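Local coordinates for enoyl-CoA hydratase (Mycobacterium avium subsp. paratuberculosis, PDB 4LK5), which probably catalyses the reversible addition of water to the double bond of enoyl-CoA thioesters, as a member of the crotonase-like enoyl-CoA hydratase/isomerase family, at residues 83-88 with 130-135. Sequence-based numbering, arbitrary orientation.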
ATOM      1  N   VAL C  83      -7.129   6.494 -23.538  1.00 44.91           N
ATOM      2  CA  VAL C  83      -8.520   6.117 -23.338  1.00 44.33           C
ATOM      3  C   VAL C  83      -9.099   6.902 -22.137  1.00 46.68           C
ATOM      4  O   VAL C  83      -8.473   7.005 -21.097  1.00 47.37           O
ATOM      5  CB  VAL C  83      -8.617   4.587 -23.098  1.00 48.84           C
ATOM      6  CG1 VAL C  83     -10.034   4.167 -22.697  1.00 51.20           C
ATOM      7  CG2 VAL C  83      -8.164   3.796 -24.323  1.00 45.62           C
ATOM      8  N   ARG C  84     -10.273   7.498 -22.283  1.00 48.09           N
ATOM      9  CA  ARG C  84     -10.875   8.191 -21.155  1.00 49.45           C
ATOM     10  C   ARG C  84     -12.267   7.682 -20.918  1.00 46.38           C
ATOM     11  O   ARG C  84     -13.025   7.555 -21.858  1.00 41.56           O
ATOM     12  CB  ARG C  84     -10.918   9.711 -21.332  1.00 54.40           C
ATOM     13  CG  ARG C  84     -10.900  10.244 -22.755  1.00 59.28           C
ATOM     14  CD  ARG C  84     -11.992  11.286 -23.031  1.00 55.18           C
ATOM     15  NE  ARG C  84     -11.967  12.481 -22.188  1.00 60.10           N
ATOM     16  CZ  ARG C  84     -12.926  12.831 -21.323  1.00 60.78           C
ATOM     17  NH1 ARG C  84     -14.005  12.071 -21.149  1.00 67.01           N
ATOM     18  NH2 ARG C  84     -12.811  13.955 -20.622  1.00 54.81           N
ATOM     19  N   ILE C  85     -12.583   7.389 -19.658  1.00 46.48           N
ATOM     20  CA  ILE C  85     -13.937   7.038 -19.259  1.00 47.36           C
ATOM     21  C   ILE C  85     -14.434   8.191 -18.466  1.00 47.42           C
ATOM     22  O   ILE C  85     -13.691   8.748 -17.654  1.00 46.79           O
ATOM     23  CB  ILE C  85     -14.068   5.899 -18.221  1.00 50.83           C
ATOM     24  CG1 ILE C  85     -12.759   5.185 -17.976  1.00 52.08           C
ATOM     25  CG2 ILE C  85     -15.206   4.946 -18.586  1.00 48.74           C
ATOM     26  CD1 ILE C  85     -12.310   4.388 -19.159  1.00 57.11           C
ATOM     27  N   GLY C  86     -15.712   8.481 -18.644  1.00 47.08           N
ATOM     28  CA  GLY C  86     -16.407   9.471 -17.854  1.00 48.94           C
ATOM     29  C   GLY C  86     -17.911   9.270 -17.945  1.00 52.21           C
ATOM     30  O   GLY C  86     -18.386   8.313 -18.574  1.00 52.64           O
ATOM     31  N   GLY C  87     -18.646  10.164 -17.282  1.00 53.45           N
ATOM     32  CA  GLY C  87     -20.102  10.157 -17.268  1.00 54.75           C
ATOM     33  C   GLY C  87     -20.642  11.564 -17.415  1.00 54.30           C
ATOM     34  O   GLY C  87     -20.021  12.506 -16.911  1.00 47.15           O
ATOM     35  N   ALA C  88     -21.794  11.706 -18.093  1.00 55.02           N
ATOM     36  CA  ALA C  88     -22.348  13.032 -18.450  1.00 53.95           C
ATOM     37  C   ALA C  88     -23.012  13.768 -17.277  1.00 52.88           C
ATOM     38  O   ALA C  88     -23.573  13.147 -16.365  1.00 46.56           O
ATOM     39  CB  ALA C  88     -23.318  12.920 -19.625  1.00 55.36           C
ATOM     40  N   HIS C 130      -2.607   0.739 -23.238  1.00 36.48           N
ATOM     41  CA  HIS C 130      -2.563   2.147 -23.388  1.00 36.37           C
ATOM     42  C   HIS C 130      -2.922   2.765 -22.072  1.00 38.45           C
ATOM     43  O   HIS C 130      -3.537   2.113 -21.219  1.00 36.50           O
ATOM     44  CB  HIS C 130      -3.555   2.568 -24.489  1.00 39.17           C
ATOM     45  CG  HIS C 130      -3.196   2.030 -25.835  1.00 36.96           C
ATOM     46  ND1 HIS C 130      -2.067   2.438 -26.515  1.00 38.33           N
ATOM     47  CD2 HIS C 130      -3.752   1.053 -26.584  1.00 39.37           C
ATOM     48  CE1 HIS C 130      -1.965   1.762 -27.647  1.00 38.61           C
ATOM     49  NE2 HIS C 130      -2.982   0.920 -27.718  1.00 39.80           N
ATOM     50  N   PRO C 131      -2.537   4.032 -21.872  1.00 41.72           N
ATOM     51  CA  PRO C 131      -2.993   4.664 -20.638  1.00 41.50           C
ATOM     52  C   PRO C 131      -4.503   4.795 -20.658  1.00 42.71           C
ATOM     53  O   PRO C 131      -5.068   5.177 -21.683  1.00 47.20           O
ATOM     54  CB  PRO C 131      -2.323   6.032 -20.693  1.00 43.17           C
ATOM     55  CG  PRO C 131      -1.055   5.772 -21.428  1.00 42.61           C
ATOM     56  CD  PRO C 131      -1.450   4.793 -22.504  1.00 41.12           C
ATOM     57  N   VAL C 132      -5.147   4.435 -19.554  1.00 42.73           N
ATOM     58  CA  VAL C 132      -6.586   4.577 -19.416  1.00 39.93           C
ATOM     59  C   VAL C 132      -6.889   5.595 -18.329  1.00 38.21           C
ATOM     60  O   VAL C 132      -6.433   5.434 -17.205  1.00 39.61           O
ATOM     61  CB  VAL C 132      -7.233   3.243 -19.052  1.00 39.72           C
ATOM     62  CG1 VAL C 132      -8.728   3.452 -18.819  1.00 43.20           C
ATOM     63  CG2 VAL C 132      -6.986   2.226 -20.151  1.00 38.36           C
ATOM     64  N   VAL C 133      -7.654   6.637 -18.667  1.00 37.27           N
ATOM     65  CA  VAL C 133      -7.860   7.766 -17.781  1.00 35.48           C
ATOM     66  C   VAL C 133      -9.275   7.849 -17.295  1.00 36.53           C
ATOM     67  O   VAL C 133     -10.167   7.875 -18.107  1.00 45.32           O
ATOM     68  CB  VAL C 133      -7.607   9.107 -18.478  1.00 37.49           C
ATOM     69  CG1 VAL C 133      -7.676  10.244 -17.439  1.00 37.66           C
ATOM     70  CG2 VAL C 133      -6.277   9.115 -19.186  1.00 35.18           C
ATOM     71  N   ALA C 134      -9.466   7.922 -15.975  1.00 36.33           N
ATOM     72  CA  ALA C 134     -10.760   8.151 -15.371  1.00 36.74           C
ATOM     73  C   ALA C 134     -10.960   9.608 -14.989  1.00 37.32           C
ATOM     74  O   ALA C 134     -10.182  10.195 -14.254  1.00 43.30           O
ATOM     75  CB  ALA C 134     -10.956   7.272 -14.151  1.00 40.11           C
ATOM     76  N   VAL C 135     -12.059  10.159 -15.463  1.00 38.69           N
ATOM     77  CA  VAL C 135     -12.348  11.566 -15.385  1.00 39.54           C
ATOM     78  C   VAL C 135     -13.541  11.729 -14.476  1.00 37.25           C
ATOM     79  O   VAL C 135     -14.654  11.531 -14.897  1.00 41.05           O
ATOM     80  CB  VAL C 135     -12.730  12.093 -16.784  1.00 39.10           C
ATOM     81  CG1 VAL C 135     -13.122  13.562 -16.706  1.00 39.35           C
ATOM     82  CG2 VAL C 135     -11.588  11.881 -17.758  1.00 39.95           C
TER
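V83 and I85 of one strand and V133 and V135 of its parallel neighbour supply most of the backbone hydrogen bonds that join 83-87 to 132-135. V83 N donates to P131 O just before the second strand begins, and V83 O accepts from V133 N at 2.6 Å. Two residues on, I85 N donates to V133 O at 2.9 Å and I85 O accepts from V135 N at 3.1 Å, so V83 and I85 each use both N and O across this seam. R84, lying between them, turns its N and O the other way, to strand 45-50, while its CA approaches V133 O at 3.1 Å in a C-H···O contact. The strand directions differ by 25°.

Apolar contacts line the face bearing V83, I85, V132 and A134. V83 and V132 lie side by side, with V83 CB 4.1 Å from V132 CG2. The I85 chain reaches back along the strand, its chi1 of -10° nearly eclipsing CG1 with the backbone N, and its CD1 meets V132 CG1 at 3.7 Å. M71 of helix 61-76 touches both V83 and I85 on this face.

On the other face, the bent R84 chain carries its guanidinium over V135, whose CG2 sits beneath one face near the rim, 3.7 Å from NH2. Helix 217-233 covers this face through V224, I228, L231 and F220.

The contact thus joins two inner strands of the crotonase-fold core sheet: the amide pairing satisfies the N and O of the buried V83 and I85, and the R84–V135 contact is van der Waals packing without a charged partner between the two segments.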